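Local atomic coordinates of linoleate 11-lipoxygenase (Gaeumannomyces graminis, PDB entry 5FX8), a protein that uses a catalytic manganese ion to oxygenate linoleic and alpha-linolenic acids to 11S- and 13R-hydroperoxy fatty acids. Residues A[135-140]-A[531-536]; A[152-157]-A[490-495]; A[160-165]-A[594-599]; A[247-252]-A[269-274]. One frame throughout, in Å; residues are numbered along the deposited sequence.

All four contacts lie away from the manganese site, and no hydrogen bond or salt bridge crosses between the paired segments in any of them. Contacts 1, 2 and 4 are buried; contact 3 lies at the surface. Contacts 1 and 2 tie the loop between helices 86-124 and 161-166 to helix 526-539 and to the loop after helix 485-490, and Tyr138 OH is hydrogen-bonded to Leu493 N between them. Contacts 2 and 3 share the glycan on Asn157, so their polar chemistry is partly sugar chemistry. Contact 4 buries the most surface and centres on an indole, joining sheet to helix; Asp161 of contact 3 is probably hydrogen-bonded to its Trp271.

Contact 1 of 4, residues A[135-140]-A[531-536]; sequences ALLYNG and EQVSLL. With NAG (2-acetamido-2-deoxy-beta-D-glucopyranose), chain K.
Apolar packing carries this contact: Val533, on helix 526-539, meets Leu137 and Tyr138 at the end of a short 3-10 segment. The CG2 methyl of Val533 does most of the touching, lying 3.8 Å from Leu137 CG and equally close to Leu137 CD2. The two aliphatic side chains run past each other in opposite senses. With chi1 at -158°, Leu137 turns its CG away from its own backbone N and its branch toward the helix, where it also packs on Ala529 and Val530.

The aromatic part is oblique. Val533 CG2 approaches the phenol end of Tyr138, 3.9 Å from CE1 and 3.5 Å from OH, while Val533 CG1 also reaches CE1. Leu137 CB sits over the rim of one ring face.

The polar bonds run beside this packing. Tyr138 OH is hydrogen-bonded to the backbone N of Leu493, and Ala135 O accepts from both Tyr138 N and Asn139 N as the 3-10 segment ends.

Chemically, then, no hydrogen bond joins the two segments, which meet through apolar packing, whereas the buried hydroxyl, with a valine methyl beside it, finds its polar partner in the neighbouring loop.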
loop_
_atom_site.group_PDB
_atom_site.type_symbol
_atom_site.label_atom_id
_atom_site.label_comp_id
_atom_site.label_asym_id
_atom_site.label_seq_id
_atom_site.Cartn_x
_atom_site.Cartn_y
_atom_site.Cartn_z
ATOM N N ALA A 135 -11.190 -13.988 15.922
ATOM C CA ALA A 135 -10.121 -13.180 16.482
ATOM C C ALA A 135 -8.800 -13.929 16.503
ATOM O O ALA A 135 -7.744 -13.301 16.519
ATOM C CB ALA A 135 -10.489 -12.714 17.885
ATOM N N LEU A 136 -8.832 -15.263 16.522
ATOM C CA LEU A 136 -7.610 -16.047 16.417
ATOM C C LEU A 136 -6.866 -15.745 15.135
ATOM O O LEU A 136 -5.653 -15.917 15.071
ATOM C CB LEU A 136 -7.933 -17.536 16.476
ATOM C CG LEU A 136 -8.725 -18.014 17.678
ATOM C CD1 LEU A 136 -9.316 -19.345 17.352
ATOM C CD2 LEU A 136 -7.810 -18.115 18.855
ATOM N N LEU A 137 -7.573 -15.296 14.118
ATOM C CA LEU A 137 -6.941 -14.875 12.890
ATOM C C LEU A 137 -5.961 -13.720 13.091
ATOM O O LEU A 137 -5.020 -13.578 12.308
ATOM C CB LEU A 137 -8.056 -14.501 11.946
ATOM C CG LEU A 137 -7.890 -14.468 10.459
ATOM C CD1 LEU A 137 -7.352 -15.761 9.991
ATOM C CD2 LEU A 137 -9.281 -14.230 9.941
ATOM N N TYR A 138 -6.130 -12.916 14.137
ATOM C CA TYR A 138 -5.412 -11.655 14.276
ATOM C C TYR A 138 -4.582 -11.547 15.543
ATOM O O TYR A 138 -3.515 -10.939 15.527
ATOM C CB TYR A 138 -6.413 -10.493 14.232
ATOM C CG TYR A 138 -7.152 -10.338 12.927
ATOM C CD1 TYR A 138 -6.493 -9.913 11.795
ATOM C CD2 TYR A 138 -8.494 -10.605 12.836
ATOM C CE1 TYR A 138 -7.137 -9.765 10.625
ATOM C CE2 TYR A 138 -9.153 -10.460 11.662
ATOM C CZ TYR A 138 -8.466 -10.036 10.560
ATOM O OH TYR A 138 -9.097 -9.876 9.367
ATOM N N ASN A 139 -5.041 -12.094 16.654
ATOM C CA ASN A 139 -4.358 -11.866 17.918
ATOM C C ASN A 139 -2.980 -12.485 17.891
ATOM O O ASN A 139 -2.846 -13.704 17.800
ATOM C CB ASN A 139 -5.169 -12.443 19.061
ATOM C CG ASN A 139 -6.455 -11.701 19.257
ATOM O OD1 ASN A 139 -6.608 -10.580 18.771
ATOM N ND2 ASN A 139 -7.396 -12.315 19.959
ATOM N N GLY A 140 -1.955 -11.650 17.986
ATOM C CA GLY A 140 -0.601 -12.136 18.083
ATOM C C GLY A 140 0.056 -12.438 16.765
ATOM O O GLY A 140 1.204 -12.881 16.753
ATOM N N GLU A 531 -6.320 -16.863 3.986
ATOM C CA GLU A 531 -5.887 -16.486 2.653
ATOM C C GLU A 531 -6.345 -15.076 2.316
ATOM O O GLU A 531 -5.660 -14.346 1.584
ATOM C CB GLU A 531 -6.408 -17.507 1.647
ATOM C CG GLU A 531 -5.369 -18.052 0.688
ATOM C CD GLU A 531 -4.093 -18.522 1.374
ATOM O OE1 GLU A 531 -4.068 -19.676 1.855
ATOM O OE2 GLU A 531 -3.106 -17.743 1.407
ATOM N N GLN A 532 -7.500 -14.675 2.851
ATOM C CA GLN A 532 -7.926 -13.295 2.707
ATOM C C GLN A 532 -6.991 -12.377 3.478
ATOM O O GLN A 532 -6.410 -11.444 2.910
ATOM C CB GLN A 532 -9.377 -13.141 3.154
ATOM C CG GLN A 532 -9.719 -11.715 3.546
ATOM C CD GLN A 532 -11.201 -11.377 3.576
ATOM O OE1 GLN A 532 -12.058 -12.126 3.113
ATOM N NE2 GLN A 532 -11.502 -10.229 4.133
ATOM N N VAL A 533 -6.751 -12.682 4.750
ATOM C CA VAL A 533 -5.864 -11.803 5.493
ATOM C C VAL A 533 -4.479 -11.779 4.860
ATOM O O VAL A 533 -3.800 -10.759 4.899
ATOM C CB VAL A 533 -5.830 -12.181 6.986
ATOM C CG1 VAL A 533 -4.982 -11.213 7.742
ATOM C CG2 VAL A 533 -7.183 -12.102 7.537
ATOM N N SER A 534 -4.073 -12.856 4.200
ATOM C CA SER A 534 -2.730 -12.919 3.637
ATOM C C SER A 534 -2.609 -12.088 2.365
ATOM O O SER A 534 -1.580 -11.439 2.138
ATOM C CB SER A 534 -2.361 -14.362 3.370
ATOM O OG SER A 534 -1.069 -14.438 2.797
ATOM N N LEU A 535 -3.651 -12.086 1.532
ATOM C CA LEU A 535 -3.671 -11.205 0.364
ATOM C C LEU A 535 -3.718 -9.722 0.766
ATOM O O LEU A 535 -2.973 -8.883 0.230
ATOM C CB LEU A 535 -4.862 -11.575 -0.509
ATOM C CG LEU A 535 -5.095 -10.672 -1.707
ATOM C CD1 LEU A 535 -3.968 -10.767 -2.731
ATOM C CD2 LEU A 535 -6.405 -11.027 -2.312
ATOM N N LEU A 536 -4.585 -9.375 1.713
ATOM C CA LEU A 536 -4.668 -7.976 2.109
ATOM C C LEU A 536 -3.382 -7.540 2.818
ATOM O O LEU A 536 -2.891 -6.421 2.611
ATOM C CB LEU A 536 -5.917 -7.749 2.964
ATOM C CG LEU A 536 -7.219 -8.287 2.358
ATOM C CD1 LEU A 536 -8.452 -7.984 3.175
ATOM C CD2 LEU A 536 -7.343 -7.734 0.994
HETATM C C1 NAG K . 2.042 -20.858 3.197
HETATM C C2 NAG K . 0.666 -20.450 2.742
HETATM C C3 NAG K . 0.433 -20.903 1.310
HETATM C C4 NAG K . 1.529 -20.354 0.420
HETATM C C5 NAG K . 2.864 -20.803 0.967
HETATM C C6 NAG K . 4.030 -20.238 0.215
HETATM C C7 NAG K . -1.390 -20.349 4.072
HETATM C C8 NAG K . -2.280 -21.088 5.011
HETATM N N2 NAG K . -0.325 -21.016 3.633
HETATM O O3 NAG K . -0.801 -20.395 0.840
HETATM O O4 NAG K . 1.355 -20.812 -0.912
HETATM O O5 NAG K . 3.000 -20.349 2.317
HETATM O O6 NAG K . 5.226 -20.641 0.861
HETATM O O7 NAG K . -1.632 -19.216 3.713
#

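Contact 2 of 4, residues A[152-157]-A[490-495]; sequences KGMLSN and SGVLPL. With NAG (2-acetamido-2-deoxy-beta-D-glucopyranose), chain D.
Two loops of the lipoxygenase fold meet here, one bearing the N-glycosylation site at Asn157 and the other leaving helix 485-490 at Gly491. Met154 and Val492 form the apolar centre. Met154 CG comes within 3.8 Å of Val492 CG1, and the two side chains pass at a slant; beyond CG the methionine chain bends twice. Beside them the CD2 methyl of Leu155 rests 3.6 Å from the carbonyl O of Leu493, part of the cis peptide bond to Pro494.

The sugar lies on the far side of the 152-157 loop from this packing. Asn157 ND2 is covalently bonded to C1 of the N-acetylglucosamine, and Ser156 OG shares a hydrogen bond of 2.9 Å with the sugar's O6. Asn157 N bonds back to Gly153 O at 3.2 Å, closing the turn that presents the glycan. Asn157 ND2 also donates to Pro601 O in the C-terminal region.

Around the contact, Leu493 packs against Ala529 and Gln532 of helix 526-539, while Leu495 lies on Leu272 and Ile276 of helix 268-305. The 490-495 loop thus runs between these two helices, with the 152-157 loop packed on it through Met154 and Leu155.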
loop_
_atom_site.group_PDB
_atom_site.type_symbol
_atom_site.label_atom_id
_atom_site.label_comp_id
_atom_site.label_asym_id
_atom_site.label_seq_id
_atom_site.Cartn_x
_atom_site.Cartn_y
_atom_site.Cartn_z
ATOM N N LYS A 152 -7.738 -0.998 16.186
ATOM C CA LYS A 152 -8.160 -1.062 17.572
ATOM C C LYS A 152 -9.651 -0.835 17.628
ATOM O O LYS A 152 -10.144 0.194 17.162
ATOM C CB LYS A 152 -7.422 -0.032 18.414
ATOM C CG LYS A 152 -6.221 -0.579 19.162
ATOM C CD LYS A 152 -4.939 -0.475 18.369
ATOM C CE LYS A 152 -3.724 -0.606 19.296
ATOM N NZ LYS A 152 -2.400 -0.487 18.617
ATOM N N GLY A 153 -10.361 -1.837 18.148
ATOM C CA GLY A 153 -11.782 -1.796 18.329
ATOM C C GLY A 153 -12.559 -2.455 17.231
ATOM O O GLY A 153 -13.768 -2.626 17.370
ATOM N N MET A 154 -11.908 -2.831 16.139
ATOM C CA MET A 154 -12.638 -3.445 15.044
ATOM C C MET A 154 -13.116 -4.847 15.418
ATOM O O MET A 154 -14.160 -5.291 14.930
ATOM C CB MET A 154 -11.750 -3.452 13.792
ATOM C CG MET A 154 -12.442 -3.831 12.488
ATOM S SD MET A 154 -13.688 -2.631 11.984
ATOM C CE MET A 154 -12.659 -1.256 11.589
ATOM N N LEU A 155 -12.405 -5.540 16.310
ATOM C CA LEU A 155 -12.860 -6.855 16.745
ATOM C C LEU A 155 -13.744 -6.788 17.985
ATOM O O LEU A 155 -14.787 -7.450 18.039
ATOM C CB LEU A 155 -11.667 -7.763 17.004
ATOM C CG LEU A 155 -10.933 -8.216 15.749
ATOM C CD1 LEU A 155 -9.651 -8.872 16.139
ATOM C CD2 LEU A 155 -11.809 -9.183 14.988
ATOM N N SER A 156 -13.358 -5.977 18.969
ATOM C CA SER A 156 -14.119 -5.872 20.209
ATOM C C SER A 156 -15.535 -5.396 19.969
ATOM O O SER A 156 -16.460 -5.807 20.675
ATOM C CB SER A 156 -13.437 -4.906 21.155
ATOM O OG SER A 156 -12.060 -5.094 21.095
ATOM N N ASN A 157 -15.719 -4.484 19.022
ATOM C CA ASN A 157 -16.973 -3.765 18.880
ATOM C C ASN A 157 -17.624 -4.067 17.546
ATOM O O ASN A 157 -18.358 -3.243 17.010
ATOM C CB ASN A 157 -16.751 -2.266 19.049
ATOM C CG ASN A 157 -15.955 -1.940 20.284
ATOM O OD1 ASN A 157 -15.936 -2.718 21.225
ATOM N ND2 ASN A 157 -15.290 -0.783 20.289
ATOM N N SER A 490 -10.981 -2.289 6.083
ATOM C CA SER A 490 -12.018 -2.614 5.100
ATOM C C SER A 490 -12.224 -4.105 4.913
ATOM O O SER A 490 -13.282 -4.521 4.430
ATOM C CB SER A 490 -11.656 -2.073 3.733
ATOM O OG SER A 490 -11.576 -0.694 3.741
ATOM N N GLY A 491 -11.189 -4.903 5.148
ATOM C CA GLY A 491 -11.289 -6.320 4.957
ATOM C C GLY A 491 -10.935 -7.117 6.188
ATOM O O GLY A 491 -10.264 -8.132 6.097
ATOM N N VAL A 492 -11.387 -6.669 7.341
ATOM C CA VAL A 492 -11.157 -7.361 8.594
ATOM C C VAL A 492 -12.315 -8.312 8.817
ATOM O O VAL A 492 -13.475 -7.906 8.729
ATOM C CB VAL A 492 -11.007 -6.351 9.738
ATOM C CG1 VAL A 492 -10.874 -7.033 11.091
ATOM C CG2 VAL A 492 -9.818 -5.524 9.465
ATOM N N LEU A 493 -11.996 -9.587 9.038
ATOM C CA LEU A 493 -12.979 -10.636 9.306
ATOM C C LEU A 493 -13.416 -10.584 10.761
ATOM O O LEU A 493 -12.628 -10.311 11.655
ATOM C CB LEU A 493 -12.416 -12.025 8.951
ATOM C CG LEU A 493 -12.254 -12.239 7.438
ATOM C CD1 LEU A 493 -11.422 -13.420 7.096
ATOM C CD2 LEU A 493 -13.564 -12.385 6.730
ATOM N N PRO A 494 -14.673 -10.920 11.018
ATOM C CA PRO A 494 -15.633 -11.541 10.120
ATOM C C PRO A 494 -16.563 -10.579 9.459
ATOM O O PRO A 494 -17.327 -10.987 8.602
ATOM C CB PRO A 494 -16.410 -12.436 11.061
ATOM C CG PRO A 494 -16.439 -11.656 12.287
ATOM C CD PRO A 494 -15.108 -11.027 12.411
ATOM N N LEU A 495 -16.513 -9.314 9.870
ATOM C CA LEU A 495 -17.459 -8.336 9.355
ATOM C C LEU A 495 -17.240 -8.002 7.886
ATOM O O LEU A 495 -18.175 -7.546 7.227
ATOM C CB LEU A 495 -17.394 -7.062 10.198
ATOM C CG LEU A 495 -18.607 -6.888 11.127
ATOM C CD1 LEU A 495 -19.829 -6.684 10.310
ATOM C CD2 LEU A 495 -18.829 -8.093 12.019
HETATM C C1 NAG D . -14.508 -0.292 21.397
HETATM C C2 NAG D . -15.395 0.088 22.603
HETATM C C3 NAG D . -14.550 0.617 23.759
HETATM C C4 NAG D . -13.377 -0.306 24.051
HETATM C C5 NAG D . -12.611 -0.563 22.767
HETATM C C6 NAG D . -11.428 -1.475 22.954
HETATM C C7 NAG D . -17.700 0.807 22.161
HETATM C C8 NAG D . -18.579 1.951 21.771
HETATM N N2 NAG D . -16.394 1.070 22.227
HETATM O O3 NAG D . -15.373 0.725 24.916
HETATM O O4 NAG D . -12.510 0.285 25.012
HETATM O O5 NAG D . -13.485 -1.180 21.816
HETATM O O6 NAG D . -11.821 -2.833 22.894
HETATM O O7 NAG D . -18.148 -0.303 22.393
#

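Contact 3 of 4, residues A[160-165]-A[594-599]; sequences SDLLFS and KGLSQG. With NAG (2-acetamido-2-deoxy-beta-D-glucopyranose), chain D.
This is a small apolar contact at the protein surface, joining the N-terminal turn of the short helix 161-166 to the loop after helix 566-587 in the lipoxygenase fold. The helix begins with a serine N-cap: Ser160 OG accepts from Leu163 N at 3.1 Å, with a nearly straight N-H...O angle of 165°. Backbone bonds from Phe164 N to Ser160 O and from Ser165 N to Asp161 O continue the turn.

From this capped end Leu162 extends toward the loop. A trans first torsion (chi1 176°) points its branched end at the loop, where CD2 has two partners. One is the CD2 methyl of Leu596, 3.7 Å away, where the leucine side chains cross at about a right angle and meet methyl to methyl. The other is the carbonyl O of Gly599, 3.8 Å from the same Leu162 CD2, so one branch bridges both parts of the curved loop. Leu162 also lies on Gln246 at the start of strand 246-253.

The loop itself is held by Asp592, whose OD1 is hydrogen-bonded to the backbone N of both Lys594 and Leu596. Gly595 lies close against the glycan of Asn157, where a side chain would run into O3 of the sugar. There the acetamido N2 of the N-acetylglucosamine donates to Gly595 O at 2.9 Å, almost perfectly straight at 176°.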
loop_
_atom_site.group_PDB
_atom_site.type_symbol
_atom_site.label_atom_id
_atom_site.label_comp_id
_atom_site.label_asym_id
_atom_site.label_seq_id
_atom_site.Cartn_x
_atom_site.Cartn_y
_atom_site.Cartn_z
ATOM N N SER A 160 -21.274 -3.489 16.616
ATOM C CA SER A 160 -21.800 -2.165 16.881
ATOM C C SER A 160 -22.350 -1.545 15.612
ATOM O O SER A 160 -21.697 -1.560 14.567
ATOM C CB SER A 160 -20.706 -1.287 17.462
ATOM O OG SER A 160 -21.015 0.055 17.246
ATOM N N ASP A 161 -23.564 -1.002 15.708
ATOM C CA ASP A 161 -24.173 -0.363 14.554
ATOM C C ASP A 161 -23.494 0.955 14.262
ATOM O O ASP A 161 -23.379 1.350 13.102
ATOM C CB ASP A 161 -25.670 -0.148 14.780
ATOM C CG ASP A 161 -26.495 -1.423 14.607
ATOM O OD1 ASP A 161 -26.186 -2.226 13.715
ATOM O OD2 ASP A 161 -27.482 -1.619 15.344
ATOM N N LEU A 162 -23.052 1.658 15.304
ATOM C CA LEU A 162 -22.352 2.918 15.094
ATOM C C LEU A 162 -21.047 2.691 14.350
ATOM O O LEU A 162 -20.653 3.502 13.509
ATOM C CB LEU A 162 -22.094 3.624 16.420
ATOM C CG LEU A 162 -21.287 4.923 16.320
ATOM C CD1 LEU A 162 -22.098 6.001 15.716
ATOM C CD2 LEU A 162 -20.784 5.369 17.642
ATOM N N LEU A 163 -20.366 1.590 14.638
ATOM C CA LEU A 163 -19.179 1.269 13.873
ATOM C C LEU A 163 -19.526 0.933 12.434
ATOM O O LEU A 163 -18.731 1.200 11.534
ATOM C CB LEU A 163 -18.435 0.117 14.537
ATOM C CG LEU A 163 -17.203 -0.523 13.896
ATOM C CD1 LEU A 163 -16.359 -1.103 14.976
ATOM C CD2 LEU A 163 -17.566 -1.618 12.924
ATOM N N PHE A 164 -20.690 0.333 12.188
ATOM C CA PHE A 164 -21.030 -0.037 10.823
ATOM C C PHE A 164 -21.400 1.181 9.996
ATOM O O PHE A 164 -21.116 1.234 8.796
ATOM C CB PHE A 164 -22.178 -1.038 10.798
ATOM C CG PHE A 164 -22.682 -1.309 9.427
ATOM C CD1 PHE A 164 -21.938 -2.078 8.544
ATOM C CD2 PHE A 164 -23.872 -0.762 8.999
ATOM C CE1 PHE A 164 -22.384 -2.311 7.266
ATOM C CE2 PHE A 164 -24.325 -0.987 7.736
ATOM C CZ PHE A 164 -23.586 -1.770 6.864
ATOM N N SER A 165 -22.060 2.153 10.601
ATOM C CA SER A 165 -22.399 3.353 9.854
ATOM C C SER A 165 -21.187 4.272 9.702
ATOM O O SER A 165 -20.940 4.808 8.618
ATOM C CB SER A 165 -23.552 4.065 10.539
ATOM O OG SER A 165 -23.187 4.315 11.873
ATOM N N LYS A 594 -16.310 7.569 26.353
ATOM C CA LYS A 594 -17.434 6.840 25.808
ATOM C C LYS A 594 -17.015 5.695 24.908
ATOM O O LYS A 594 -17.852 5.172 24.181
ATOM C CB LYS A 594 -18.355 7.783 25.055
ATOM C CG LYS A 594 -19.181 8.680 25.952
ATOM C CD LYS A 594 -20.605 8.818 25.406
ATOM C CE LYS A 594 -20.636 9.280 23.934
ATOM N NZ LYS A 594 -22.023 9.325 23.352
ATOM N N GLY A 595 -15.758 5.279 24.931
ATOM C CA GLY A 595 -15.365 4.220 24.017
ATOM C C GLY A 595 -15.306 4.625 22.558
ATOM O O GLY A 595 -15.395 3.768 21.681
ATOM N N LEU A 596 -15.138 5.908 22.271
ATOM C CA LEU A 596 -15.150 6.397 20.909
ATOM C C LEU A 596 -13.827 7.049 20.552
ATOM O O LEU A 596 -13.173 7.666 21.396
ATOM C CB LEU A 596 -16.258 7.394 20.712
ATOM C CG LEU A 596 -17.655 6.879 20.964
ATOM C CD1 LEU A 596 -18.606 8.014 20.710
ATOM C CD2 LEU A 596 -17.937 5.748 20.039
ATOM N N SER A 597 -13.440 6.906 19.283
ATOM C CA SER A 597 -12.304 7.625 18.708
ATOM C C SER A 597 -12.777 8.333 17.456
ATOM O O SER A 597 -13.227 7.676 16.513
ATOM C CB SER A 597 -11.151 6.684 18.368
ATOM O OG SER A 597 -10.164 7.377 17.638
ATOM N N GLN A 598 -12.666 9.662 17.439
ATOM C CA GLN A 598 -13.308 10.493 16.417
ATOM C C GLN A 598 -14.777 10.144 16.274
ATOM O O GLN A 598 -15.325 10.157 15.178
ATOM C CB GLN A 598 -12.636 10.363 15.056
ATOM C CG GLN A 598 -11.159 10.440 15.080
ATOM C CD GLN A 598 -10.576 10.124 13.737
ATOM O OE1 GLN A 598 -10.236 11.021 12.974
ATOM N NE2 GLN A 598 -10.460 8.838 13.431
ATOM N N GLY A 599 -15.410 9.778 17.375
ATOM C CA GLY A 599 -16.828 9.489 17.345
ATOM C C GLY A 599 -17.173 8.113 16.853
ATOM O O GLY A 599 -18.284 7.905 16.386
HETATM C C1 NAG D . -14.508 -0.292 21.397
HETATM C C2 NAG D . -15.395 0.088 22.603
HETATM C C3 NAG D . -14.550 0.617 23.759
HETATM C C4 NAG D . -13.377 -0.306 24.051
HETATM C C5 NAG D . -12.611 -0.563 22.767
HETATM C C6 NAG D . -11.428 -1.475 22.954
HETATM C C7 NAG D . -17.700 0.807 22.161
HETATM C C8 NAG D . -18.579 1.951 21.771
HETATM N N2 NAG D . -16.394 1.070 22.227
HETATM O O3 NAG D . -15.373 0.725 24.916
HETATM O O4 NAG D . -12.510 0.285 25.012
HETATM O O5 NAG D . -13.485 -1.180 21.816
HETATM O O6 NAG D . -11.821 -2.833 22.894
HETATM O O7 NAG D . -18.148 -0.303 22.393
#

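Contact 4 of 4, residues A[247-252]-A[269-274]; sequences FLPLAI and DDWLLA
The indole of Trp271 reaches from helix 268-305 to strand 246-253, and its six-membered ring makes most of this helix-on-sheet contact. The strand belongs to an antiparallel sheet and crosses the helix segment almost perpendicularly, at 86°, with the axes 9.6 Å apart. The ring projects from the helix onto the strand because Trp271 CG lies opposite the backbone N about the first side-chain bond (chi1 170°).

Pro249 meets this ring at its edge, near the ring plane: CB lies 3.6 Å from Trp271 CZ2, and CG touches the same carbon. Ile252 approaches obliquely, with its CD1 3.6 Å from Trp271 CZ3 and CG1 slightly farther off. Both strand side chains stand at about a right angle to the tryptophan side chain. Ile252 CD1 also reaches the next turn of the helix, 3.7 Å from the carbonyl O of Ala274 and 4.0 Å from its CB.

Between the two contacting strand residues, Leu250 and Ala251 both face Leu237 of strand 235-241, a classic beta bulge. Pro249 and Ile252, on its two sides, both point toward the helix. Helix 161-166 packs beside them, with Phe164 touching both residues. That helix also supplies the polar partner of the indole: Trp271 NE1 is probably hydrogen-bonded to OD1 of Asp161, the same carboxylate oxygen that forms a salt bridge with Lys275 NZ.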
loop_
_atom_site.group_PDB
_atom_site.type_symbol
_atom_site.label_atom_id
_atom_site.label_comp_id
_atom_site.label_asym_id
_atom_site.label_seq_id
_atom_site.Cartn_x
_atom_site.Cartn_y
_atom_site.Cartn_z
ATOM N N PHE A 247 -24.678 9.466 13.309
ATOM C CA PHE A 247 -24.907 8.887 11.990
ATOM C C PHE A 247 -25.092 7.377 12.148
ATOM O O PHE A 247 -24.215 6.696 12.683
ATOM C CB PHE A 247 -23.720 9.231 11.095
ATOM C CG PHE A 247 -23.840 8.748 9.708
ATOM C CD1 PHE A 247 -24.600 9.421 8.798
ATOM C CD2 PHE A 247 -23.177 7.622 9.299
ATOM C CE1 PHE A 247 -24.711 8.969 7.528
ATOM C CE2 PHE A 247 -23.296 7.192 8.026
ATOM C CZ PHE A 247 -24.066 7.871 7.148
ATOM N N LEU A 248 -26.217 6.846 11.699
ATOM C CA LEU A 248 -26.611 5.501 12.088
ATOM C C LEU A 248 -27.170 4.695 10.922
ATOM O O LEU A 248 -27.647 5.255 9.931
ATOM C CB LEU A 248 -27.655 5.563 13.219
ATOM C CG LEU A 248 -27.212 5.912 14.632
ATOM C CD1 LEU A 248 -28.417 5.896 15.503
ATOM C CD2 LEU A 248 -26.241 4.915 15.150
ATOM N N PRO A 249 -27.135 3.372 11.018
ATOM C CA PRO A 249 -27.778 2.544 9.999
ATOM C C PRO A 249 -29.284 2.516 10.163
ATOM O O PRO A 249 -29.819 2.511 11.272
ATOM C CB PRO A 249 -27.182 1.154 10.254
ATOM C CG PRO A 249 -26.889 1.126 11.669
ATOM C CD PRO A 249 -26.486 2.543 12.052
ATOM N N LEU A 250 -29.972 2.503 9.025
ATOM C CA LEU A 250 -31.424 2.403 9.023
ATOM C C LEU A 250 -31.888 1.100 8.383
ATOM O O LEU A 250 -32.487 0.274 9.066
ATOM C CB LEU A 250 -32.034 3.630 8.329
ATOM C CG LEU A 250 -33.482 3.950 8.706
ATOM C CD1 LEU A 250 -33.845 5.401 8.460
ATOM C CD2 LEU A 250 -34.433 3.079 7.962
ATOM N N ALA A 251 -31.620 0.869 7.102
ATOM C CA ALA A 251 -32.074 -0.348 6.448
ATOM C C ALA A 251 -31.046 -0.801 5.420
ATOM O O ALA A 251 -30.199 -0.030 4.976
ATOM C CB ALA A 251 -33.432 -0.141 5.780
ATOM N N ILE A 252 -31.136 -2.070 5.044
ATOM C CA ILE A 252 -30.280 -2.655 4.022
ATOM C C ILE A 252 -31.153 -3.502 3.115
ATOM O O ILE A 252 -31.852 -4.397 3.589
ATOM C CB ILE A 252 -29.146 -3.500 4.635
ATOM C CG1 ILE A 252 -28.236 -2.624 5.494
ATOM C CG2 ILE A 252 -28.324 -4.179 3.547
ATOM C CD1 ILE A 252 -27.130 -3.372 6.206
ATOM N N ASP A 269 -29.076 -12.207 14.081
ATOM C CA ASP A 269 -28.243 -12.774 13.023
ATOM C C ASP A 269 -28.652 -12.280 11.655
ATOM O O ASP A 269 -27.802 -12.156 10.778
ATOM C CB ASP A 269 -28.291 -14.288 13.044
ATOM C CG ASP A 269 -27.678 -14.856 14.282
ATOM O OD1 ASP A 269 -26.712 -14.254 14.782
ATOM O OD2 ASP A 269 -28.177 -15.887 14.772
ATOM N N ASP A 270 -29.927 -11.985 11.438
ATOM C CA ASP A 270 -30.299 -11.435 10.144
ATOM C C ASP A 270 -29.675 -10.067 9.932
ATOM O O ASP A 270 -29.154 -9.777 8.852
ATOM C CB ASP A 270 -31.808 -11.344 10.005
ATOM C CG ASP A 270 -32.455 -12.691 9.795
ATOM O OD1 ASP A 270 -31.739 -13.675 9.533
ATOM O OD2 ASP A 270 -33.695 -12.760 9.890
ATOM N N TRP A 271 -29.735 -9.199 10.943
ATOM C CA TRP A 271 -29.180 -7.866 10.765
ATOM C C TRP A 271 -27.679 -7.938 10.641
ATOM O O TRP A 271 -27.089 -7.263 9.791
ATOM C CB TRP A 271 -29.568 -6.949 11.917
ATOM C CG TRP A 271 -28.845 -5.630 11.916
ATOM C CD1 TRP A 271 -27.977 -5.202 12.849
ATOM C CD2 TRP A 271 -28.912 -4.588 10.925
ATOM N NE1 TRP A 271 -27.496 -3.950 12.531
ATOM C CE2 TRP A 271 -28.053 -3.551 11.354
ATOM C CE3 TRP A 271 -29.609 -4.428 9.723
ATOM C CZ2 TRP A 271 -27.873 -2.381 10.635
ATOM C CZ3 TRP A 271 -29.435 -3.248 9.009
ATOM C CH2 TRP A 271 -28.578 -2.243 9.468
ATOM N N LEU A 272 -27.047 -8.770 11.461
ATOM C CA LEU A 272 -25.606 -8.917 11.352
ATOM C C LEU A 272 -25.217 -9.413 9.965
ATOM O O LEU A 272 -24.271 -8.899 9.361
ATOM C CB LEU A 272 -25.096 -9.843 12.445
ATOM C CG LEU A 272 -23.613 -10.185 12.401
ATOM C CD1 LEU A 272 -22.756 -8.970 12.427
ATOM C CD2 LEU A 272 -23.258 -11.047 13.559
ATOM N N LEU A 273 -25.985 -10.357 9.413
ATOM C CA LEU A 273 -25.673 -10.880 8.089
ATOM C C LEU A 273 -25.920 -9.844 7.012
ATOM O O LEU A 273 -25.250 -9.853 5.977
ATOM C CB LEU A 273 -26.495 -12.133 7.793
ATOM C CG LEU A 273 -26.103 -12.844 6.493
ATOM C CD1 LEU A 273 -24.666 -13.251 6.555
ATOM C CD2 LEU A 273 -26.944 -14.044 6.305
ATOM N N ALA A 274 -26.894 -8.971 7.221
ATOM C CA ALA A 274 -27.115 -7.905 6.266
ATOM C C ALA A 274 -25.922 -6.968 6.241
ATOM O O ALA A 274 -25.461 -6.552 5.169
ATOM C CB ALA A 274 -28.392 -7.161 6.615
#